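Local coordinates for protein SusD homolog (PDB 4F53) that probably binds mucin O-glycans at the bacterial surface, as a SusD-like outer membrane lipoprotein built on a TPR-like helical scaffold, at residues V62-L67 and S72-T77; R307-G312 and Y404-A409; D99-K104 and V139-A144; D91-F96 and P133-K138. All blocks are in the same frame, centred on the assembly; numbering follows the deposited sequence. Where two conformers were deposited one is given.

Interaction 1: residues V62-L67 and S72-T77; sequences VADSNL and SGRYAT
The guanidinium of Arg74 is met at its edge, close to its own plane, by Asp64 OD2 and by a water. The carboxylate of Asp64 stands 85° from that plane, so the two charged groups meet through a single oxygen and not as a side-by-side pair. Arg74 NE donates to Asp64 OD2 over 2.8 Å, the N-H pointing to the oxygen at 156°, in a salt bridge that uses the anti side of OD2, somewhat out of the carboxylate plane. The arginine chain bends at its third torsion (-47°), which turns the NE edge toward the acid.

This bridge ties the last residue of strand 62-64, half of a two-stranded antiparallel sheet with 261-263, to the loop that leads into helix 82-106. A buried acid suits the place because Asp64 OD2 has several donors: one water gives it a bond of 2.8 Å and accepts from Ala76 N at 3.0 Å. A second water takes a bond from Arg74 NH2 and reaches OD2 only weakly. The CB of Ala76 comes to 3.6 Å from Asp64 OD2, where a methyl is small enough to leave room for the charged pair. Farther out, Arg74 NH2 is held by Ile309 O and NH1 by Gln311 OE1.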
# COMPACT_ATOMS: atom_id res chain seq x y z
N VAL A 62 -5.64 2.31 8.97
CA VAL A 62 -6.90 1.73 9.43
C VAL A 62 -6.80 1.18 10.82
O VAL A 62 -5.82 0.52 11.16
CB VAL A 62 -7.38 0.61 8.44
CG1 VAL A 62 -8.70 -0.02 8.89
CG2 VAL A 62 -7.52 1.16 7.03
N ALA A 63 -7.88 1.38 11.61
CA ALA A 63 -7.98 0.79 12.93
C ALA A 63 -9.17 -0.14 12.91
O ALA A 63 -10.30 0.31 12.72
CB ALA A 63 -8.14 1.86 13.99
N ASP A 64 -8.94 -1.45 13.10
CA ASP A 64 -10.00 -2.45 13.22
C ASP A 64 -10.91 -2.04 14.39
O ASP A 64 -10.43 -1.52 15.39
CB ASP A 64 -9.40 -3.85 13.41
CG ASP A 64 -8.41 -4.26 12.31
OD1 ASP A 64 -8.69 -3.99 11.11
OD2 ASP A 64 -7.33 -4.85 12.65
N SER A 65 -12.24 -2.17 14.19
CA SER A 65 -13.28 -1.75 15.14
C SER A 65 -14.38 -2.83 15.30
O SER A 65 -15.54 -2.51 15.50
CB SER A 65 -13.90 -0.43 14.70
OG SER A 65 -14.44 -0.55 13.39
N ASN A 66 -14.00 -4.10 15.17
CA ASN A 66 -14.93 -5.20 15.35
C ASN A 66 -15.03 -5.48 16.87
O ASN A 66 -14.03 -5.79 17.52
CB ASN A 66 -14.46 -6.43 14.55
CG ASN A 66 -15.36 -7.63 14.69
OD1 ASN A 66 -15.38 -8.28 15.73
ND2 ASN A 66 -16.09 -7.96 13.66
N LEU A 67 -16.25 -5.35 17.42
CA LEU A 67 -16.49 -5.50 18.86
C LEU A 67 -16.87 -6.94 19.25
O LEU A 67 -17.15 -7.20 20.42
CB LEU A 67 -17.59 -4.51 19.31
CG LEU A 67 -17.48 -3.06 18.83
CD1 LEU A 67 -18.69 -2.23 19.25
CD2 LEU A 67 -16.17 -2.41 19.28
N SER A 72 -10.07 -14.72 16.78
CA SER A 72 -9.14 -15.19 17.82
C SER A 72 -7.97 -14.18 17.96
O SER A 72 -7.44 -13.97 19.05
CB SER A 72 -8.61 -16.58 17.48
OG SER A 72 -7.84 -16.56 16.28
N GLY A 73 -7.60 -13.57 16.84
CA GLY A 73 -6.54 -12.57 16.77
C GLY A 73 -6.59 -11.87 15.43
O GLY A 73 -7.44 -12.19 14.59
N ARG A 74 -5.69 -10.90 15.24
CA ARG A 74 -5.64 -10.11 14.00
C ARG A 74 -4.20 -9.86 13.57
O ARG A 74 -3.28 -10.03 14.36
CB ARG A 74 -6.36 -8.75 14.20
CG ARG A 74 -7.80 -8.82 14.73
CD ARG A 74 -8.58 -7.51 14.54
NE ARG A 74 -7.82 -6.32 14.95
CZ ARG A 74 -7.66 -5.91 16.20
NH1 ARG A 74 -8.18 -6.60 17.21
NH2 ARG A 74 -6.97 -4.81 16.46
N TYR A 75 -4.01 -9.42 12.32
CA TYR A 75 -2.69 -9.02 11.83
C TYR A 75 -2.14 -7.85 12.69
O TYR A 75 -0.98 -7.88 13.08
CB TYR A 75 -2.73 -8.60 10.35
CG TYR A 75 -3.33 -9.60 9.39
CD1 TYR A 75 -2.61 -10.71 8.96
CD2 TYR A 75 -4.57 -9.36 8.79
CE1 TYR A 75 -3.13 -11.60 8.01
CE2 TYR A 75 -5.09 -10.22 7.81
CZ TYR A 75 -4.37 -11.34 7.43
OH TYR A 75 -4.91 -12.19 6.49
N ALA A 76 -3.01 -6.86 12.99
CA ALA A 76 -2.69 -5.65 13.74
C ALA A 76 -2.06 -5.95 15.09
O ALA A 76 -1.12 -5.25 15.47
CB ALA A 76 -3.94 -4.80 13.94
N THR A 77 -2.56 -6.97 15.81
CA THR A 77 -2.03 -7.32 17.14
C THR A 77 -0.98 -8.46 17.03
O THR A 77 -0.51 -8.96 18.04
CB THR A 77 -3.19 -7.62 18.12
OG1 THR A 77 -4.06 -8.60 17.54
CG2 THR A 77 -3.98 -6.37 18.46
O HOH W 1 -5.59 -6.74 11.52
O HOH W 2 -6.10 -2.40 14.82

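Interaction 2: residues R307-G312 and Y404-A409; sequences RGILQG and YDYSGA
Two irregular loops meet here by a CH-pi contact, Ile309 of 307-312 lying on the ring of Tyr406 from 404-409. Ile309 CG1 sits over the centre of the Tyr406 ring, 3.7 Å from its centroid and 8° off the normal. Ile309 CD1, at the end of that branch, reaches Tyr406 CD2 at 3.6 Å, while the other branch, Ile309 CG2, lies 3.5 Å from Tyr406 OH. With CG1 anti to its carbonyl carbon (chi1 -63°) and CG2 anti to the backbone N, the two branches fork over different parts of the tyrosine, a use of beta-branching that suits isoleucine to a flat partner.

Topologically, the contact joins the loop between helix 288-291 and strand 332-335 to the one between helices 379-383 and 423-438, at a partly buried spot well away from the centre of the molecule. Tyrosine adds to the apolar face a hydroxyl that binds Gln313 O and also receives a bond of 2.8 Å from a water to Tyr406 OH; the same water accepts from Leu310 N at 3.0 Å, so it links the loops a second time.

Beside the ring, an Asx turn shapes the second loop: Asp405 OD1 accepts from Ser407 N at 3.3 Å and from Ser407 OG, which meets the syn lone pair of OD1. Tyr406 N is bonded to Asp394 OD2.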
# COMPACT_ATOMS: atom_id res chain seq x y z
N ARG A 307 -4.93 1.94 16.61
CA ARG A 307 -4.65 0.67 15.93
C ARG A 307 -4.07 -0.31 16.93
O ARG A 307 -3.37 0.11 17.86
CB ARG A 307 -3.68 0.86 14.75
CG ARG A 307 -4.18 1.73 13.61
CD ARG A 307 -3.07 1.95 12.57
NE ARG A 307 -1.97 2.70 13.18
CZ ARG A 307 -0.77 2.21 13.44
NH1 ARG A 307 -0.44 0.99 13.01
NH2 ARG A 307 0.13 2.94 14.08
N GLY A 308 -4.34 -1.60 16.74
CA GLY A 308 -3.79 -2.64 17.60
C GLY A 308 -4.49 -2.84 18.93
O GLY A 308 -3.88 -3.36 19.86
N ILE A 309 -5.77 -2.46 19.03
CA ILE A 309 -6.56 -2.74 20.25
C ILE A 309 -6.85 -4.25 20.23
O ILE A 309 -7.25 -4.78 19.19
CB ILE A 309 -7.85 -1.88 20.35
CG1 ILE A 309 -7.53 -0.36 20.46
CG2 ILE A 309 -8.75 -2.37 21.51
CD1 ILE A 309 -8.74 0.58 20.21
N LEU A 310 -6.57 -4.95 21.32
CA LEU A 310 -6.77 -6.40 21.37
C LEU A 310 -8.24 -6.72 21.23
O LEU A 310 -9.08 -6.02 21.81
CB LEU A 310 -6.21 -7.01 22.69
CG LEU A 310 -5.94 -8.53 22.71
CD1 LEU A 310 -4.61 -8.88 22.00
CD2 LEU A 310 -5.87 -9.05 24.15
N GLN A 311 -8.54 -7.76 20.46
CA GLN A 311 -9.90 -8.27 20.29
C GLN A 311 -10.45 -8.58 21.68
O GLN A 311 -9.77 -9.24 22.48
CB GLN A 311 -9.90 -9.52 19.39
CG GLN A 311 -11.25 -9.83 18.77
CD GLN A 311 -11.67 -8.90 17.65
OE1 GLN A 311 -10.89 -8.12 17.11
NE2 GLN A 311 -12.96 -8.95 17.31
N GLY A 312 -11.62 -8.01 21.98
CA GLY A 312 -12.30 -8.16 23.26
C GLY A 312 -11.99 -7.05 24.25
O GLY A 312 -12.52 -7.06 25.36
N TYR A 404 -11.52 1.58 28.86
CA TYR A 404 -10.18 1.72 28.32
C TYR A 404 -9.80 3.14 27.92
O TYR A 404 -10.66 3.97 27.62
CB TYR A 404 -10.01 0.77 27.13
CG TYR A 404 -10.38 -0.67 27.44
CD1 TYR A 404 -9.46 -1.55 28.01
CD2 TYR A 404 -11.66 -1.16 27.16
CE1 TYR A 404 -9.80 -2.87 28.30
CE2 TYR A 404 -12.01 -2.48 27.45
CZ TYR A 404 -11.07 -3.34 28.01
OH TYR A 404 -11.39 -4.65 28.27
N ASP A 405 -8.49 3.41 27.93
CA ASP A 405 -7.89 4.68 27.52
C ASP A 405 -6.73 4.35 26.57
O ASP A 405 -5.66 3.92 27.02
CB ASP A 405 -7.41 5.50 28.74
CG ASP A 405 -6.67 6.77 28.38
OD1 ASP A 405 -6.87 7.28 27.25
OD2 ASP A 405 -5.90 7.29 29.23
N TYR A 406 -6.95 4.54 25.26
CA TYR A 406 -5.95 4.22 24.26
C TYR A 406 -5.18 5.45 23.77
O TYR A 406 -4.57 5.42 22.71
CB TYR A 406 -6.59 3.43 23.11
CG TYR A 406 -6.94 2.02 23.54
CD1 TYR A 406 -5.95 1.12 23.92
CD2 TYR A 406 -8.27 1.61 23.64
CE1 TYR A 406 -6.27 -0.16 24.38
CE2 TYR A 406 -8.60 0.32 24.04
CZ TYR A 406 -7.60 -0.56 24.43
OH TYR A 406 -7.89 -1.84 24.83
N SER A 407 -5.10 6.49 24.63
CA SER A 407 -4.30 7.69 24.37
C SER A 407 -2.82 7.32 24.17
O SER A 407 -2.33 6.34 24.75
CB SER A 407 -4.43 8.67 25.54
OG SER A 407 -5.77 9.04 25.82
N GLY A 408 -2.12 8.10 23.37
CA GLY A 408 -0.71 7.88 23.10
C GLY A 408 -0.13 9.09 22.42
O GLY A 408 -0.78 10.13 22.34
N ALA A 409 1.12 8.99 21.93
CA ALA A 409 1.73 10.13 21.26
C ALA A 409 2.65 9.71 20.16
O ALA A 409 3.38 8.73 20.32
CB ALA A 409 2.48 10.98 22.27
O HOH W 3 -5.99 -3.69 23.94

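Interaction 3: residues D99-K104 and V139-A144; sequences DYFNLK and VGAANA. With ACT (acetate ion), chain C.
Phe101 holds CG anti to its carbonyl carbon (chi1 -67°), which carries its ring away from the helix and against the loop 139-144. Ala141 CA lies over one face of the Phe101 ring, 3.9 Å from the centroid and 24° off the normal, a CH-pi contact offset toward the rim; Tyr100 CD2 comes over the opposite face. At the edge, Phe101 CZ meets Val139 CG2 at 3.7 Å, and Ala144 CB approaches more loosely near the ring plane. Gly140 O stands obliquely 3.4 Å from Phe101 CE2. Small loop residues let the broad phenylalanine ring come close to the backbone itself. With an alanine at Phe101, the space between Tyr100 and Ala141 would probably be left unfilled, and Val139 CG2 would lose the ring edge it packs on.

Nearby, Lys104 lays CD over the Tyr100 ring and gives NZ to Tyr100 OH at 3.1 Å. NZ also makes a weak bond to an acetate ion, probably from the crystallisation liquor, while Tyr100 OH is bonded to Glu117 OE1. Joining helix 82-106 to the loop after helix 110-131, at the protein surface, the contact belongs to the helical framework of the TPR-like SusD fold.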
# COMPACT_ATOMS: atom_id res chain seq x y z
N ASP A 99 -5.64 -17.82 -14.69
CA ASP A 99 -6.04 -16.91 -15.76
C ASP A 99 -4.85 -16.41 -16.58
O ASP A 99 -4.95 -16.28 -17.80
CB ASP A 99 -6.84 -15.72 -15.21
CG ASP A 99 -8.28 -16.03 -14.85
OD1 ASP A 99 -8.71 -17.20 -15.02
OD2 ASP A 99 -9.00 -15.11 -14.42
N TYR A 100 -3.72 -16.13 -15.90
CA TYR A 100 -2.49 -15.67 -16.53
C TYR A 100 -1.98 -16.73 -17.54
O TYR A 100 -1.72 -16.39 -18.70
CB TYR A 100 -1.43 -15.35 -15.46
CG TYR A 100 -0.04 -15.12 -15.99
CD1 TYR A 100 0.33 -13.88 -16.50
CD2 TYR A 100 0.91 -16.13 -15.97
CE1 TYR A 100 1.62 -13.65 -16.98
CE2 TYR A 100 2.20 -15.92 -16.46
CZ TYR A 100 2.55 -14.68 -16.96
OH TYR A 100 3.83 -14.49 -17.43
N PHE A 101 -1.89 -17.99 -17.12
CA PHE A 101 -1.43 -19.07 -18.00
C PHE A 101 -2.43 -19.30 -19.14
O PHE A 101 -2.01 -19.54 -20.27
CB PHE A 101 -1.20 -20.37 -17.21
CG PHE A 101 -0.05 -20.29 -16.23
CD1 PHE A 101 1.23 -19.93 -16.66
CD2 PHE A 101 -0.22 -20.67 -14.90
CE1 PHE A 101 2.29 -19.87 -15.77
CE2 PHE A 101 0.86 -20.61 -14.01
CZ PHE A 101 2.10 -20.21 -14.44
N ASN A 102 -3.73 -19.16 -18.86
CA ASN A 102 -4.78 -19.33 -19.85
C ASN A 102 -4.70 -18.25 -20.93
O ASN A 102 -4.72 -18.60 -22.12
CB ASN A 102 -6.15 -19.37 -19.19
CG ASN A 102 -7.26 -19.87 -20.07
OD1 ASN A 102 -7.05 -20.41 -21.16
ND2 ASN A 102 -8.48 -19.68 -19.61
N LEU A 103 -4.56 -16.96 -20.54
CA LEU A 103 -4.42 -15.81 -21.45
C LEU A 103 -3.24 -15.99 -22.40
O LEU A 103 -3.36 -15.65 -23.58
CB LEU A 103 -4.27 -14.49 -20.66
CG LEU A 103 -4.32 -13.17 -21.47
CD1 LEU A 103 -4.95 -12.07 -20.68
CD2 LEU A 103 -2.94 -12.73 -21.93
N LYS A 104 -2.10 -16.52 -21.90
CA LYS A 104 -0.89 -16.77 -22.69
C LYS A 104 -1.15 -17.87 -23.74
O LYS A 104 -0.55 -17.83 -24.81
CB LYS A 104 0.30 -17.13 -21.79
CG LYS A 104 0.90 -15.95 -21.02
CD LYS A 104 1.86 -16.46 -19.96
CE LYS A 104 3.29 -16.15 -20.25
NZ LYS A 104 4.22 -16.90 -19.35
N VAL A 139 7.39 -20.72 -11.52
CA VAL A 139 6.01 -21.12 -11.27
C VAL A 139 5.52 -22.09 -12.38
O VAL A 139 5.69 -21.82 -13.58
CB VAL A 139 5.00 -19.96 -11.05
CG1 VAL A 139 5.34 -19.17 -9.79
CG2 VAL A 139 4.91 -19.04 -12.26
N GLY A 140 4.97 -23.22 -11.94
CA GLY A 140 4.41 -24.24 -12.81
C GLY A 140 2.98 -23.91 -13.16
O GLY A 140 2.28 -23.24 -12.39
N ALA A 141 2.52 -24.38 -14.34
CA ALA A 141 1.14 -24.13 -14.78
C ALA A 141 0.14 -24.98 -13.98
O ALA A 141 -1.02 -24.59 -13.88
CB ALA A 141 1.01 -24.42 -16.27
N ALA A 142 0.61 -26.10 -13.38
CA ALA A 142 -0.21 -27.03 -12.60
C ALA A 142 -0.61 -26.44 -11.23
O ALA A 142 -1.81 -26.32 -10.96
CB ALA A 142 0.53 -28.35 -12.41
N ASN A 143 0.37 -26.09 -10.37
CA ASN A 143 0.16 -25.51 -9.04
C ASN A 143 1.28 -24.50 -8.80
O ASN A 143 2.33 -24.84 -8.25
CB ASN A 143 0.14 -26.62 -7.96
CG ASN A 143 -0.14 -26.18 -6.54
OD1 ASN A 143 -0.28 -25.00 -6.23
ND2 ASN A 143 -0.22 -27.14 -5.63
N ALA A 144 1.05 -23.26 -9.29
CA ALA A 144 1.97 -22.12 -9.28
C ALA A 144 2.79 -21.96 -7.99
O ALA A 144 4.01 -21.87 -8.09
CB ALA A 144 1.21 -20.84 -9.56
C ACT C . 6.80 -17.44 -16.64
O ACT C . 5.93 -18.33 -16.53
OXT ACT C . 6.90 -16.65 -17.65
CH3 ACT C . 7.81 -17.28 -15.46

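Interaction 4: residues D91-F96 and P133-K138; sequences DFYSKF and PIPYSK
One hydrogen bond carries the polar side of this buried contact: Tyr93 OH donates to Pro135 O at 2.6 Å. The hydroxyl arrives in the carbonyl plane, on a lone pair, with a C=O...donor angle of 139°, and the carbonyl oxygen in turn lies at the edge of the tyrosine ring, near its plane. Tyrosine suits the place because its long, rigid ring spans the distance from helix to loop, the nearest CA atoms of the two segments, those of Tyr93 and Pro135, being 9.4 Å apart. Its CG stands anti to the carbonyl carbon (chi1 -76°), which sends the ring out from helix 82-106 toward Pro135.

The van der Waals contacts gather at the same end of the ring. Pro135 CD rests 3.8 Å from Tyr93 CZ, an apolar pair, and Ile134 packs CB and CD1 against the hydroxyl oxygen, with Ile134 CB 3.6 Å from Tyr93 OH. A proline and a beta-branched isoleucine thus surround the hydroxyl with carbon, the carbonyl being its polar mate. A phenylalanine in place of Tyr93 would probably leave the Pro135 carbonyl without this donor and the ring less firmly tied to the loop.

Tyr93 also touches Ile145, whereas 133-138 lies in the loop between helices 110-131 and 152-173. Tyr136 of that loop packs on both these helices, Ile134 on helix 152-173, and Pro133 on helix 489-502.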
# COMPACT_ATOMS: atom_id res chain seq x y z
N ASP A 91 -3.88 -17.08 -1.81
CA ASP A 91 -5.00 -16.56 -2.58
C ASP A 91 -4.55 -15.70 -3.76
O ASP A 91 -5.23 -15.72 -4.77
CB ASP A 91 -6.00 -15.81 -1.69
CG ASP A 91 -6.87 -16.72 -0.82
OD1 ASP A 91 -6.42 -17.85 -0.49
OD2 ASP A 91 -7.99 -16.30 -0.48
N PHE A 92 -3.39 -15.02 -3.69
CA PHE A 92 -2.90 -14.29 -4.87
C PHE A 92 -2.51 -15.25 -5.99
O PHE A 92 -2.85 -14.98 -7.14
CB PHE A 92 -1.73 -13.37 -4.54
CG PHE A 92 -2.15 -12.03 -4.00
CD1 PHE A 92 -2.77 -11.09 -4.83
CD2 PHE A 92 -1.91 -11.68 -2.68
CE1 PHE A 92 -3.16 -9.85 -4.34
CE2 PHE A 92 -2.27 -10.43 -2.20
CZ PHE A 92 -2.90 -9.52 -3.03
N TYR A 93 -1.88 -16.39 -5.65
CA TYR A 93 -1.46 -17.40 -6.64
C TYR A 93 -2.67 -18.10 -7.26
O TYR A 93 -2.70 -18.24 -8.48
CB TYR A 93 -0.48 -18.42 -6.02
CG TYR A 93 0.92 -17.84 -5.86
CD1 TYR A 93 1.22 -17.00 -4.79
CD2 TYR A 93 1.92 -18.11 -6.79
CE1 TYR A 93 2.49 -16.45 -4.64
CE2 TYR A 93 3.19 -17.57 -6.65
CZ TYR A 93 3.48 -16.75 -5.57
OH TYR A 93 4.72 -16.20 -5.45
N SER A 94 -3.69 -18.50 -6.45
CA SER A 94 -4.93 -19.17 -6.89
C SER A 94 -5.77 -18.29 -7.80
O SER A 94 -6.41 -18.78 -8.74
CB SER A 94 -5.80 -19.54 -5.68
OG SER A 94 -5.09 -20.31 -4.73
N LYS A 95 -5.81 -17.00 -7.48
CA LYS A 95 -6.64 -16.06 -8.23
C LYS A 95 -5.94 -15.51 -9.46
O LYS A 95 -6.63 -15.20 -10.43
CB LYS A 95 -7.09 -14.90 -7.33
CG LYS A 95 -8.05 -15.35 -6.23
CD LYS A 95 -8.30 -14.21 -5.28
CE LYS A 95 -9.01 -14.66 -4.03
NZ LYS A 95 -10.44 -14.92 -4.29
N PHE A 96 -4.60 -15.37 -9.44
CA PHE A 96 -3.88 -14.78 -10.57
C PHE A 96 -3.44 -15.78 -11.65
O PHE A 96 -3.75 -15.56 -12.84
CB PHE A 96 -2.63 -13.97 -10.09
CG PHE A 96 -2.04 -13.11 -11.19
CD1 PHE A 96 -1.09 -13.62 -12.07
CD2 PHE A 96 -2.48 -11.80 -11.38
CE1 PHE A 96 -0.60 -12.85 -13.13
CE2 PHE A 96 -1.98 -11.01 -12.42
CZ PHE A 96 -1.07 -11.56 -13.32
N PRO A 133 11.54 -13.67 -0.33
CA PRO A 133 11.60 -14.69 -1.41
C PRO A 133 10.21 -15.29 -1.69
O PRO A 133 9.44 -15.53 -0.76
CB PRO A 133 12.56 -15.76 -0.85
CG PRO A 133 13.37 -15.05 0.16
CD PRO A 133 12.43 -14.05 0.79
N ILE A 134 9.87 -15.48 -2.98
CA ILE A 134 8.57 -16.04 -3.38
C ILE A 134 8.73 -16.91 -4.65
O ILE A 134 9.66 -16.67 -5.43
CB ILE A 134 7.49 -14.90 -3.64
CG1 ILE A 134 7.92 -13.93 -4.77
CG2 ILE A 134 7.05 -14.16 -2.35
CD1 ILE A 134 6.77 -13.22 -5.50
N PRO A 135 7.80 -17.86 -4.94
CA PRO A 135 7.85 -18.52 -6.25
C PRO A 135 7.49 -17.49 -7.33
O PRO A 135 6.46 -16.79 -7.22
CB PRO A 135 6.81 -19.66 -6.15
CG PRO A 135 6.28 -19.61 -4.76
CD PRO A 135 6.63 -18.30 -4.15
N TYR A 136 8.39 -17.29 -8.31
CA TYR A 136 8.18 -16.30 -9.37
C TYR A 136 8.62 -16.84 -10.75
O TYR A 136 7.77 -17.29 -11.53
CB TYR A 136 8.84 -14.94 -9.02
CG TYR A 136 8.40 -13.83 -9.94
CD1 TYR A 136 7.09 -13.34 -9.90
CD2 TYR A 136 9.26 -13.30 -10.89
CE1 TYR A 136 6.65 -12.36 -10.79
CE2 TYR A 136 8.84 -12.30 -11.77
CZ TYR A 136 7.53 -11.85 -11.73
OH TYR A 136 7.10 -10.89 -12.61
N SER A 137 9.93 -16.85 -11.05
CA SER A 137 10.43 -17.32 -12.35
C SER A 137 10.20 -18.82 -12.58
O SER A 137 10.17 -19.23 -13.74
CB SER A 137 11.92 -17.00 -12.51
OG SER A 137 12.73 -17.75 -11.63
N LYS A 138 10.02 -19.63 -11.52
CA LYS A 138 9.86 -21.08 -11.72
C LYS A 138 8.43 -21.59 -11.45
O LYS A 138 8.26 -22.79 -11.22
CB LYS A 138 10.87 -21.85 -10.85
CG LYS A 138 12.31 -21.56 -11.21
CD LYS A 138 13.22 -21.96 -10.09
CE LYS A 138 14.66 -21.68 -10.42
NZ LYS A 138 15.54 -21.89 -9.24

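Overall arrangement
The four contacts form two pairs. Interactions 1 and 2 have centres 10 Å apart and are joined by Arg74 of interaction 1, which bonds to the 307-312 segment of interaction 2, its NH2 lying 2.7 Å from Ile309 O; the strand-end salt bridge is thereby tied to the isoleucine-tyrosine contact. Interactions 3 and 4, also 10 Å between centres, both use helix 82-106 and the loop after helix 110-131, and meet where Ala144 CB packs 4.0 Å from Tyr93 CD2. The two pairs do not touch: interactions 2 and 3 lie on opposite sides of the chain's centre, about 44 Å between centres, and even interactions 1 and 4, about 27 Å between centres, stay about 9 Å apart at their nearest atoms.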